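Local atomic coordinates of DUF3218 domain-containing protein (Pseudomonas aeruginosa, PDB entry 2IGS), a protein that is of unknown function but, as a DUF3218 protein, belongs to a family grouped in the lysozyme clan and has a mainly helical fold. Residues S66-Q71 against N126-D131; I44-R47 against E51-P54; N18-F23 against V93-L98; G22-C27 against F31-A36; E171-L176 against V207-A212. All blocks are in the same frame, centred on the assembly; numbering follows the deposited sequence. Where two conformers were deposited one is given.

Interaction 1 of 5, residues S66-Q71 against N126-D131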
# COMPACT_ATOMS: atom_id res chain seq x y z
N SER F 66 6.17 7.59 48.11
CA SER F 66 6.44 7.26 49.50
C SER F 66 5.18 7.11 50.33
O SER F 66 5.08 6.18 51.14
CB SER F 66 7.34 8.33 50.13
OG SER F 66 8.50 8.51 49.34
N THR F 67 4.22 8.01 50.12
CA THR F 67 2.91 7.91 50.77
C THR F 67 2.20 6.58 50.46
O THR F 67 1.70 5.92 51.34
CB THR F 67 2.05 9.13 50.46
OG1 THR F 67 2.68 10.28 51.04
CG2 THR F 67 0.60 8.99 51.03
N LEU F 68 2.21 6.19 49.20
CA LEU F 68 1.70 4.88 48.80
C LEU F 68 2.35 3.73 49.55
O LEU F 68 1.67 2.76 49.92
CB LEU F 68 1.95 4.69 47.30
CG LEU F 68 0.75 4.89 46.34
CD1 LEU F 68 -0.47 5.68 46.93
CD2 LEU F 68 1.17 5.42 44.97
N LEU F 69 3.66 3.82 49.74
CA LEU F 69 4.45 2.80 50.43
C LEU F 69 4.15 2.76 51.92
O LEU F 69 3.98 1.67 52.47
CB LEU F 69 5.96 2.94 50.15
CG LEU F 69 6.43 2.88 48.68
CD1 LEU F 69 7.93 3.16 48.61
CD2 LEU F 69 6.15 1.55 48.02
N ALA F 70 4.07 3.93 52.55
CA ALA F 70 3.56 4.08 53.94
C ALA F 70 2.18 3.46 54.15
O ALA F 70 1.98 2.76 55.14
CB ALA F 70 3.56 5.54 54.41
N GLN F 71 1.25 3.70 53.22
CA GLN F 71 -0.10 3.12 53.30
C GLN F 71 -0.01 1.60 53.25
O GLN F 71 -0.76 0.90 53.91
CB GLN F 71 -0.99 3.57 52.15
CG GLN F 71 -1.12 5.06 51.95
CD GLN F 71 -1.82 5.41 50.64
OE1 GLN F 71 -1.89 4.59 49.71
NE2 GLN F 71 -2.35 6.64 50.57
N ASN F 126 -2.04 8.97 33.95
CA ASN F 126 -1.89 8.57 35.36
C ASN F 126 -0.46 8.17 35.66
O ASN F 126 0.07 7.27 35.01
CB ASN F 126 -2.83 7.40 35.64
CG ASN F 126 -4.28 7.82 35.75
OD1 ASN F 126 -4.59 9.00 35.89
ND2 ASN F 126 -5.17 6.84 35.71
N VAL F 127 0.16 8.86 36.61
CA VAL F 127 1.55 8.64 37.02
C VAL F 127 1.67 7.56 38.13
O VAL F 127 2.65 6.79 38.17
CB VAL F 127 2.22 9.99 37.50
CG1 VAL F 127 3.61 9.75 38.02
CG2 VAL F 127 2.28 11.02 36.38
N TYR F 128 0.68 7.50 39.02
CA TYR F 128 0.66 6.57 40.17
C TYR F 128 -0.26 5.37 39.96
O TYR F 128 -1.27 5.48 39.26
CB TYR F 128 0.29 7.35 41.44
CG TYR F 128 1.30 8.45 41.66
CD1 TYR F 128 2.57 8.16 42.13
CD2 TYR F 128 1.00 9.76 41.33
CE1 TYR F 128 3.51 9.15 42.30
CE2 TYR F 128 1.93 10.77 41.49
CZ TYR F 128 3.20 10.45 41.96
OH TYR F 128 4.13 11.44 42.14
N PRO F 129 0.08 4.20 40.56
CA PRO F 129 -0.73 3.03 40.23
C PRO F 129 -2.15 3.13 40.78
O PRO F 129 -3.06 2.51 40.25
CB PRO F 129 0.04 1.87 40.90
CG PRO F 129 0.81 2.51 41.99
CD PRO F 129 1.16 3.88 41.50
N THR F 130 -2.32 3.93 41.83
CA THR F 130 -3.60 4.12 42.47
C THR F 130 -4.38 5.30 41.90
O THR F 130 -5.42 5.68 42.44
CB THR F 130 -3.41 4.38 43.96
OG1 THR F 130 -2.46 5.43 44.12
CG2 THR F 130 -2.89 3.12 44.67
N ASP F 131 -3.89 5.91 40.83
CA ASP F 131 -4.56 7.10 40.30
C ASP F 131 -5.96 6.74 39.76
O ASP F 131 -6.19 5.63 39.20
CB ASP F 131 -3.72 7.79 39.21
CG ASP F 131 -2.72 8.82 39.77
OD1 ASP F 131 -2.86 9.27 40.93
OD2 ASP F 131 -1.76 9.18 39.05
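Tyr128, whose CB and ring atom CD1 lie beside Leu68 CD2, gives its backbone N-H to Asp131 OD2 (N to OD2 3.0 Å, nearly straight at 167°). Val127 N adds a weak, strongly bent bond to the same oxygen, 3.1 Å from Val127 N to Asp131 OD2. The Tyr128 N-H arrives from above the carboxylate plane, 61° out of it. One good and one weak bond to OD2, with the backbone bond from Asp131 N to Tyr128 O, brace the turn that faces helix 63-82.

Leu68 is the one residue of the helix that carries the contact, and its two methyls divide the work. The Leu68 CD2 methyl points at the Pro129 ring, meeting Pro129 CD at 3.8 Å, and touches Tyr128 CB at 4.1 Å. CD1 runs alongside Thr130, 3.5 Å from Thr130 OG1, the two side chains sliding past each other in opposite directions. A chi1 of 52° on Thr130 places OG1 between its own backbone N and carbonyl carbon, where it lies against both leucine methyls. No hydrogen bond joins the segments.

Pro129 and Thr130 also touch helix 203-216, through Tyr203 and Ala206, while the Tyr128 hydroxyl bonds to Asp62 OD2. A helical leucine thus plugs against a type I beta turn, Tyr128 to Asp131, that leads straight into strand 132-134.

Interaction 2 of 5, residues I44-R47 against E51-P54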
# COMPACT_ATOMS: atom_id res chain seq x y z
N ILE F 44 6.48 -3.06 39.18
CA ILE F 44 5.95 -2.42 37.95
C ILE F 44 5.89 -0.87 38.00
O ILE F 44 6.51 -0.25 37.14
CB ILE F 44 4.61 -3.07 37.43
CG1 ILE F 44 4.85 -4.50 36.88
CG2 ILE F 44 3.99 -2.23 36.32
CD1 ILE F 44 3.58 -5.20 36.43
N PRO F 45 5.24 -0.26 39.03
CA PRO F 45 5.20 1.21 39.12
C PRO F 45 6.56 1.88 39.19
O PRO F 45 6.72 2.99 38.69
CB PRO F 45 4.45 1.46 40.42
CG PRO F 45 3.59 0.28 40.58
CD PRO F 45 4.51 -0.86 40.16
N LEU F 46 7.53 1.22 39.82
CA LEU F 46 8.84 1.79 39.87
C LEU F 46 9.57 1.61 38.54
O LEU F 46 10.32 2.49 38.12
CB LEU F 46 9.67 1.24 41.02
CG LEU F 46 11.05 1.89 41.21
CD1 LEU F 46 10.86 3.34 41.65
CD2 LEU F 46 11.84 1.09 42.25
N ARG F 47 9.35 0.47 37.88
CA ARG F 47 9.98 0.25 36.59
C ARG F 47 9.41 1.19 35.52
O ARG F 47 10.12 1.59 34.61
CB ARG F 47 9.97 -1.24 36.21
CG ARG F 47 11.25 -1.92 36.69
CD ARG F 47 11.37 -3.41 36.40
NE ARG F 47 11.23 -4.23 37.61
CZ ARG F 47 11.82 -5.41 37.79
NH1 ARG F 47 12.62 -5.91 36.84
NH2 ARG F 47 11.63 -6.09 38.92
N GLU F 51 12.09 7.75 38.00
CA GLU F 51 12.30 9.08 38.61
C GLU F 51 11.65 9.21 39.98
O GLU F 51 11.80 10.25 40.63
CB GLU F 51 11.78 10.23 37.75
CG GLU F 51 11.32 9.88 36.38
CD GLU F 51 9.96 9.21 36.35
OE1 GLU F 51 9.90 8.11 35.78
OE2 GLU F 51 8.97 9.76 36.89
N PHE F 52 10.90 8.19 40.41
CA PHE F 52 10.38 8.15 41.79
C PHE F 52 11.54 8.19 42.80
O PHE F 52 11.40 8.74 43.90
CB PHE F 52 9.50 6.93 42.05
CG PHE F 52 8.12 7.01 41.45
CD1 PHE F 52 7.61 8.22 40.97
CD2 PHE F 52 7.32 5.87 41.37
CE1 PHE F 52 6.32 8.29 40.40
CE2 PHE F 52 6.03 5.92 40.83
CZ PHE F 52 5.54 7.15 40.33
N ILE F 53 12.66 7.59 42.41
CA ILE F 53 13.92 7.68 43.16
C ILE F 53 14.94 8.30 42.21
O ILE F 53 15.67 7.58 41.52
CB ILE F 53 14.39 6.28 43.65
CG1 ILE F 53 13.29 5.56 44.44
CG2 ILE F 53 15.66 6.37 44.48
CD1 ILE F 53 12.80 6.29 45.68
N PRO F 54 14.98 9.65 42.13
CA PRO F 54 15.87 10.32 41.16
C PRO F 54 17.36 10.12 41.43
O PRO F 54 17.86 10.49 42.49
CB PRO F 54 15.48 11.80 41.28
CG PRO F 54 14.81 11.93 42.59
CD PRO F 54 14.19 10.61 42.92
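The Phe52 ring is approached obliquely by the backbone oxygen of Pro45 and by the Leu46 CD1 methyl, which both come from helix 35-48. Other aromatic groups crowd round the same ring: Tyr65 stacks on it, His49 meets it with planes about 20° apart, and Tyr128 meets it nearly parallel, at about 5°.

Pro45 O lies 3.7 Å from Phe52 CE2, oblique to the ring and without a hydrogen bond. Leu46 supplies the aliphatic part. With its CG trans to the backbone N (chi1 -175°), the chain bends round so that CD1 sits 3.9 Å from Phe52 CB and 4.3 Å from Ile53 CG1. Leu46 and Phe52 run past each other in opposite directions, the leucine methyl ending beside the base of the phenylalanine.

The helix is kinked here, where the nitrogens of Pro45 and Leu46 have no bond to the preceding turn. After it the chain doubles back through a short 3-10 segment, so that Phe52 returns to the helix it has just left. Ile53 continues onto Tyr65 of helix 63-82. Since no hydrogen bond crosses between 44-47 and 51-54, the fold-back rests here on apolar contact and on a carbonyl oxygen set against the aromatic ring.

Interaction 3 of 5, residues N18-F23 against V93-L98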
# COMPACT_ATOMS: atom_id res chain seq x y z
N ASN F 18 8.33 -10.02 50.74
CA ASN F 18 8.90 -10.61 51.96
C ASN F 18 7.89 -10.68 53.09
O ASN F 18 7.81 -11.68 53.79
CB ASN F 18 10.16 -9.85 52.39
CG ASN F 18 11.39 -10.31 51.64
OD1 ASN F 18 11.31 -11.22 50.81
ND2 ASN F 18 12.54 -9.70 51.94
N ILE F 19 7.14 -9.60 53.26
CA ILE F 19 6.02 -9.53 54.21
C ILE F 19 4.88 -10.49 53.84
O ILE F 19 4.34 -11.18 54.71
CB ILE F 19 5.46 -8.09 54.28
CG1 ILE F 19 6.49 -7.16 54.93
CG2 ILE F 19 4.16 -8.07 55.06
CD1 ILE F 19 6.18 -5.69 54.75
N TYR F 20 4.52 -10.53 52.56
CA TYR F 20 3.47 -11.41 52.11
C TYR F 20 3.84 -12.91 52.12
O TYR F 20 2.98 -13.77 52.37
CB TYR F 20 2.92 -10.93 50.76
CG TYR F 20 1.91 -9.79 50.93
CD1 TYR F 20 2.34 -8.48 51.16
CD2 TYR F 20 0.55 -10.05 50.91
CE1 TYR F 20 1.41 -7.45 51.36
CE2 TYR F 20 -0.37 -9.04 51.09
CZ TYR F 20 0.06 -7.74 51.32
OH TYR F 20 -0.88 -6.75 51.47
N LYS F 21 5.12 -13.22 51.88
CA LYS F 21 5.61 -14.58 52.12
C LYS F 21 5.28 -15.02 53.57
O LYS F 21 4.87 -16.16 53.82
CB LYS F 21 7.11 -14.66 51.79
CG LYS F 21 7.63 -16.08 51.54
CD LYS F 21 9.08 -16.10 51.00
CE LYS F 21 9.69 -17.49 51.23
NZ LYS F 21 10.88 -17.81 50.36
N GLY F 22 5.41 -14.08 54.51
CA GLY F 22 5.13 -14.31 55.91
C GLY F 22 3.66 -14.50 56.25
O GLY F 22 3.33 -15.39 57.04
N PHE F 23 2.79 -13.67 55.67
CA PHE F 23 1.34 -13.85 55.82
C PHE F 23 0.92 -15.20 55.25
O PHE F 23 0.16 -15.91 55.88
CB PHE F 23 0.54 -12.73 55.16
CG PHE F 23 0.69 -11.37 55.81
CD1 PHE F 23 0.80 -11.24 57.19
CD2 PHE F 23 0.66 -10.22 55.03
CE1 PHE F 23 0.91 -9.98 57.78
CE2 PHE F 23 0.76 -8.94 55.62
CZ PHE F 23 0.88 -8.84 57.00
N VAL F 93 -9.93 -15.32 51.19
CA VAL F 93 -10.64 -14.30 50.39
C VAL F 93 -9.72 -13.17 49.91
O VAL F 93 -9.80 -12.74 48.77
CB VAL F 93 -11.91 -13.74 51.11
CG1 VAL F 93 -12.60 -12.65 50.26
CG2 VAL F 93 -12.88 -14.89 51.44
N GLU F 94 -8.82 -12.73 50.78
CA GLU F 94 -7.98 -11.57 50.50
C GLU F 94 -6.59 -11.86 49.94
O GLU F 94 -6.22 -11.35 48.87
CB GLU F 94 -7.91 -10.69 51.75
CG GLU F 94 -9.30 -10.34 52.33
CD GLU F 94 -9.24 -9.66 53.69
OE1 GLU F 94 -10.07 -9.98 54.56
OE2 GLU F 94 -8.36 -8.81 53.90
N ILE F 95 -5.83 -12.69 50.64
CA ILE F 95 -4.40 -12.80 50.36
C ILE F 95 -3.99 -13.88 49.33
O ILE F 95 -3.42 -13.57 48.28
CB ILE F 95 -3.58 -12.87 51.67
CG1 ILE F 95 -3.78 -11.55 52.45
CG2 ILE F 95 -2.10 -13.13 51.38
CD1 ILE F 95 -2.92 -11.38 53.71
N LEU F 96 -4.28 -15.15 49.61
CA LEU F 96 -3.83 -16.20 48.68
C LEU F 96 -4.45 -16.02 47.28
O LEU F 96 -3.75 -16.18 46.27
CB LEU F 96 -4.02 -17.61 49.27
CG LEU F 96 -3.35 -17.87 50.63
CD1 LEU F 96 -3.57 -19.29 51.13
CD2 LEU F 96 -1.86 -17.56 50.63
N PRO F 97 -5.76 -15.68 47.19
CA PRO F 97 -6.33 -15.39 45.87
C PRO F 97 -5.66 -14.22 45.15
O PRO F 97 -5.49 -14.26 43.93
CB PRO F 97 -7.79 -15.07 46.19
CG PRO F 97 -8.06 -15.81 47.49
CD PRO F 97 -6.79 -15.60 48.25
N LEU F 98 -5.27 -13.19 45.89
CA LEU F 98 -4.51 -12.09 45.32
C LEU F 98 -3.17 -12.58 44.76
O LEU F 98 -2.79 -12.23 43.65
CB LEU F 98 -4.26 -10.98 46.35
CG LEU F 98 -3.64 -9.69 45.78
CD1 LEU F 98 -4.05 -8.47 46.64
CD2 LEU F 98 -2.10 -9.78 45.64
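Helix-to-helix packing between 12-27 and 87-113 centres on Ile95, a buried branched side chain set against two aromatic residues of the facing helix. Its two arms go to different partners. The CG2 methyl comes to the edge of the Tyr20 ring, near its plane, with Ile95 CG2 4.1 Å from Tyr20 CD2. The longer arm ends in CD1, which lies 4.0 Å from Phe23 CB and equally far from the ring atom Phe23 CD2, approaching that ring obliquely. A chi1 of -63° holds CG1 anti to the carbonyl carbon and CG2 anti to the backbone N, and this divergence lets one residue reach both aromatics. Ile95 crosses each of them at about a right angle.

Tyr20 and Phe23, one helical turn apart, also pack on each other as a T-shaped pair: Phe23 CD2 stands 4.1 Å above the Tyr20 ring plane, over its centre. One face of the Phe23 ring carries the backbone oxygen of Ile19, 3.7 Å above the plane and offset toward the rim.

The contact is a buried part of a helical bundle, which a third helix, 63-82, joins through Ile79, a residue touching Tyr20, Phe23 and Ile95. The partner helix is irregular here, with a wider pi-type turn at 93-95 and a kink at Pro97, whose nitrogen has no bond to the turn before. Beyond the contact, Trp42 of helix 35-48 meets Tyr20 edge to face, and Glu94 turns to salt bridges with Arg82 and Arg89.

Interaction 4 of 5, residues G22-C27 against F31-A36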
# COMPACT_ATOMS: atom_id res chain seq x y z
N GLY F 22 5.41 -14.08 54.51
CA GLY F 22 5.13 -14.31 55.91
C GLY F 22 3.66 -14.50 56.25
O GLY F 22 3.33 -15.39 57.04
N PHE F 23 2.79 -13.67 55.67
CA PHE F 23 1.34 -13.85 55.82
C PHE F 23 0.92 -15.20 55.25
O PHE F 23 0.16 -15.91 55.88
CB PHE F 23 0.54 -12.73 55.16
CG PHE F 23 0.69 -11.37 55.81
CD1 PHE F 23 0.80 -11.24 57.19
CD2 PHE F 23 0.66 -10.22 55.03
CE1 PHE F 23 0.91 -9.98 57.78
CE2 PHE F 23 0.76 -8.94 55.62
CZ PHE F 23 0.88 -8.84 57.00
N ALA F 24 1.43 -15.55 54.07
CA ALA F 24 1.02 -16.76 53.34
C ALA F 24 1.42 -18.03 54.08
O ALA F 24 0.68 -19.02 54.07
CB ALA F 24 1.61 -16.77 51.91
N ARG F 25 2.59 -18.00 54.71
CA ARG F 25 3.04 -19.11 55.53
C ARG F 25 2.15 -19.27 56.78
O ARG F 25 1.81 -20.40 57.15
CB ARG F 25 4.52 -18.97 55.89
CG ARG F 25 5.09 -20.23 56.54
CD ARG F 25 6.56 -20.14 56.89
NE ARG F 25 6.76 -20.65 58.24
CZ ARG F 25 6.75 -21.93 58.58
NH1 ARG F 25 6.56 -22.88 57.66
NH2 ARG F 25 6.92 -22.28 59.84
N GLN F 26 1.77 -18.16 57.40
CA GLN F 26 0.73 -18.15 58.43
C GLN F 26 -0.54 -18.83 57.94
O GLN F 26 -1.18 -19.58 58.67
CB GLN F 26 0.35 -16.72 58.82
CG GLN F 26 1.30 -16.02 59.73
CD GLN F 26 0.58 -15.06 60.67
OE1 GLN F 26 -0.25 -15.48 61.49
NE2 GLN F 26 0.90 -13.77 60.56
N CYS F 27 -0.92 -18.53 56.71
CA CYS F 27 -2.14 -19.08 56.13
C CYS F 27 -2.04 -20.58 55.93
O CYS F 27 -2.81 -21.35 56.51
CB CYS F 27 -2.45 -18.37 54.82
SG CYS F 27 -3.06 -16.70 55.09
N PHE F 31 1.23 -23.82 50.95
CA PHE F 31 0.94 -22.96 49.80
C PHE F 31 2.26 -22.58 49.15
O PHE F 31 3.17 -22.07 49.81
CB PHE F 31 0.19 -21.70 50.27
CG PHE F 31 -0.01 -20.65 49.20
CD1 PHE F 31 -1.12 -20.69 48.35
CD2 PHE F 31 0.88 -19.58 49.07
CE1 PHE F 31 -1.33 -19.69 47.37
CE2 PHE F 31 0.69 -18.59 48.10
CZ PHE F 31 -0.42 -18.65 47.25
N VAL F 32 2.36 -22.84 47.85
CA VAL F 32 3.54 -22.49 47.06
C VAL F 32 3.47 -20.99 46.71
O VAL F 32 2.66 -20.58 45.86
CB VAL F 32 3.67 -23.37 45.79
CG1 VAL F 32 5.00 -23.13 45.09
CG2 VAL F 32 3.50 -24.86 46.11
N PHE F 33 4.28 -20.20 47.40
CA PHE F 33 4.33 -18.74 47.23
C PHE F 33 4.97 -18.37 45.88
O PHE F 33 6.13 -18.74 45.62
CB PHE F 33 5.10 -18.11 48.40
CG PHE F 33 5.09 -16.61 48.40
CD1 PHE F 33 6.18 -15.88 47.93
CD2 PHE F 33 3.98 -15.90 48.86
CE1 PHE F 33 6.17 -14.48 47.91
CE2 PHE F 33 3.96 -14.50 48.83
CZ PHE F 33 5.05 -13.79 48.36
N PRO F 34 4.23 -17.64 45.01
CA PRO F 34 4.81 -17.26 43.71
C PRO F 34 5.75 -16.04 43.85
O PRO F 34 5.36 -14.90 43.48
CB PRO F 34 3.57 -16.92 42.85
CG PRO F 34 2.49 -16.54 43.85
CD PRO F 34 2.85 -17.16 45.18
N GLU F 35 6.95 -16.25 44.38
CA GLU F 35 7.82 -15.12 44.71
C GLU F 35 8.29 -14.31 43.50
O GLU F 35 8.32 -13.08 43.57
CB GLU F 35 9.01 -15.52 45.59
CG GLU F 35 9.74 -14.32 46.17
CD GLU F 35 10.61 -14.64 47.37
OE1 GLU F 35 11.35 -15.63 47.32
OE2 GLU F 35 10.56 -13.87 48.37
N ALA F 36 8.69 -14.98 42.42
CA ALA F 36 9.18 -14.27 41.23
C ALA F 36 8.16 -13.32 40.63
O ALA F 36 8.47 -12.16 40.40
CB ALA F 36 9.70 -15.26 40.16
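Phe31 and Phe33 hold CG trans to the backbone nitrogen in the same way, chi1 173° and -174°, and in this near-extended loop that turns both side chains back toward Ala24. They belong to the connection between two consecutive helices, the end of 12-27 and the start of 35-48.

Ala24 CB is the atom both rings touch. It lies 4.0 Å from Phe33 CD2 and 4.1 Å from Phe31 CD2, approaching both rings obliquely. One methyl thus meets two large aromatics, and the contact is wholly apolar. Helix 87-113 backs the cluster, with Leu96 against Ala24 and Phe31, and Leu99 against Phe33. At the last turn of the first helix, Cys27 is joined by a disulfide to Cys91, which pins this end of helix 12-27 covalently to the same long helix.

Pro34 is the centre of an inverse gamma turn and stands at the N-cap of helix 35-48. A weak backbone bond, Glu35 N to Phe33 O at 2.9 Å, spans it. Just past it Glu35 CG lies at the edge of the Phe33 ring and in its plane, 4.0 Å from CE1 of Phe33.

Interaction 5 of 5, residues E171-L176 against V207-A212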
# COMPACT_ATOMS: atom_id res chain seq x y z
N GLU F 171 -12.21 -11.24 45.26
CA GLU F 171 -13.55 -10.73 45.57
C GLU F 171 -13.61 -9.23 45.85
O GLU F 171 -14.40 -8.50 45.24
CB GLU F 171 -14.14 -11.49 46.77
CG GLU F 171 -14.61 -12.91 46.47
CD GLU F 171 -15.01 -13.70 47.72
OE1 GLU F 171 -15.59 -13.10 48.66
OE2 GLU F 171 -14.75 -14.92 47.75
N ASP F 172 -12.77 -8.78 46.78
CA ASP F 172 -12.84 -7.40 47.32
C ASP F 172 -12.51 -6.30 46.30
O ASP F 172 -13.09 -5.22 46.34
CB ASP F 172 -11.96 -7.25 48.56
CG ASP F 172 -12.54 -7.98 49.77
OD1 ASP F 172 -11.76 -8.29 50.70
OD2 ASP F 172 -13.77 -8.22 49.81
N ILE F 173 -11.59 -6.59 45.39
CA ILE F 173 -11.27 -5.71 44.26
C ILE F 173 -12.40 -5.72 43.23
O ILE F 173 -12.82 -4.67 42.73
CB ILE F 173 -9.89 -6.05 43.62
CG1 ILE F 173 -8.81 -6.16 44.71
CG2 ILE F 173 -9.50 -4.98 42.60
CD1 ILE F 173 -7.41 -6.38 44.18
N LYS F 174 -12.90 -6.91 42.93
CA LYS F 174 -14.09 -7.07 42.08
C LYS F 174 -15.30 -6.27 42.61
O LYS F 174 -16.01 -5.61 41.84
CB LYS F 174 -14.43 -8.56 41.92
CG LYS F 174 -14.92 -8.95 40.53
CD LYS F 174 -15.48 -10.37 40.50
CE LYS F 174 -16.33 -10.64 39.22
NZ LYS F 174 -15.55 -10.67 37.91
N ALA F 175 -15.52 -6.29 43.93
CA ALA F 175 -16.62 -5.57 44.56
C ALA F 175 -16.44 -4.05 44.56
O ALA F 175 -17.42 -3.29 44.48
CB ALA F 175 -16.84 -6.08 45.99
N LEU F 176 -15.19 -3.61 44.68
CA LEU F 176 -14.83 -2.19 44.72
C LEU F 176 -14.95 -1.52 43.36
O LEU F 176 -15.36 -0.37 43.25
CB LEU F 176 -13.38 -2.05 45.21
CG LEU F 176 -12.73 -0.67 45.26
CD1 LEU F 176 -13.20 0.16 46.46
CD2 LEU F 176 -11.24 -0.85 45.29
N VAL F 207 -2.13 -2.70 41.43
CA VAL F 207 -1.33 -3.51 40.52
C VAL F 207 -2.05 -4.83 40.20
O VAL F 207 -1.99 -5.30 39.07
CB VAL F 207 0.12 -3.77 41.03
CG1 VAL F 207 0.80 -4.83 40.16
CG2 VAL F 207 0.96 -2.47 41.10
N THR F 208 -2.74 -5.41 41.19
CA THR F 208 -3.59 -6.61 41.00
C THR F 208 -4.67 -6.36 39.92
O THR F 208 -4.86 -7.19 39.03
CB THR F 208 -4.25 -7.08 42.32
OG1 THR F 208 -3.26 -7.13 43.36
CG2 THR F 208 -4.89 -8.46 42.20
N LEU F 209 -5.36 -5.23 40.01
CA LEU F 209 -6.39 -4.84 39.07
C LEU F 209 -5.77 -4.66 37.69
O LEU F 209 -6.34 -5.15 36.69
CB LEU F 209 -7.06 -3.52 39.52
CG LEU F 209 -8.10 -2.83 38.61
CD1 LEU F 209 -9.38 -3.70 38.51
CD2 LEU F 209 -8.47 -1.40 39.10
N LEU F 210 -4.62 -3.97 37.65
CA LEU F 210 -3.92 -3.67 36.40
C LEU F 210 -3.61 -4.93 35.59
O LEU F 210 -3.86 -4.98 34.39
CB LEU F 210 -2.61 -2.90 36.67
CG LEU F 210 -1.76 -2.51 35.45
CD1 LEU F 210 -2.41 -1.35 34.68
CD2 LEU F 210 -0.33 -2.15 35.85
N LEU F 211 -3.06 -5.93 36.27
CA LEU F 211 -2.70 -7.19 35.64
C LEU F 211 -3.93 -8.01 35.25
O LEU F 211 -3.93 -8.65 34.22
CB LEU F 211 -1.80 -8.00 36.59
CG LEU F 211 -0.43 -7.38 36.88
CD1 LEU F 211 0.35 -8.21 37.88
CD2 LEU F 211 0.35 -7.15 35.59
N ALA F 212 -4.98 -7.97 36.06
CA ALA F 212 -6.22 -8.69 35.72
C ALA F 212 -6.84 -8.21 34.41
O ALA F 212 -7.20 -9.00 33.54
CB ALA F 212 -7.24 -8.57 36.87
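Ile173 reaches out from helix 171-177 and lies across two neighbouring residues of helix 203-216, meeting Thr208 at about a right angle and Leu209 more obliquely. Its two branches part to do so. The extended arm, with chi2 -175°, brings CD1 over the carbon side of the threonine, 3.7 Å from Thr208 CB and 3.8 Å from Thr208 CG2. The shorter branch, CG2, lies 4.2 Å from Leu209 CB, near the base of that side chain.

Thr208 shows Ile173 its apolar half. Rotation about its first bond, chi1 -48°, sets CG2 anti to the backbone N and on the side of the isoleucine, while the hydroxyl lies beside the backbone N and bonds to Thr204 O one turn back. The polar atom is therefore satisfied inside its own helix, and no hydrogen bond crosses the contact. The three touching residues are all buried, and the closest pair of alpha carbons, those of Ile173 and Leu209, are 7.2 Å apart.

The residues flanking Ile173 are engaged elsewhere: Asp172 forms a salt bridge with Arg89, and Lys174 makes a cation-pi contact with Trp164. Helix 203-216 has several neighbours. Thr208 also packs on Leu98 and Met102 of helix 87-113, Val207 and Leu211 face helix 35-48, and Leu209 and Leu210 touch Val154 of strand 154-155, so that the short helix 171-177 covers one flank of a helix which also meets the bundle and the small sheet.

From the N terminus, interactions 3 and 4 both start in helix 12-27 and share Gly22 and Phe23. Interaction 4 closes at once, a short turn into helix 35-48, whereas interaction 3 closes a long loop at helix 87-113. Interaction 2, at the far end of helix 35-48, is nested inside that loop. Interaction 1 opens within it, on helix 63-82, but closes beyond it, before strand 132-134, and so crosses interaction 3. Interaction 5 follows in series and ties helix 171-177 to 203-216. Interactions 1 and 2 touch through Pro129 and Pro45; interaction 5 reaches interaction 2 through Val207 and interaction 3 through Thr208, linking the C-terminal helices to the earlier ones.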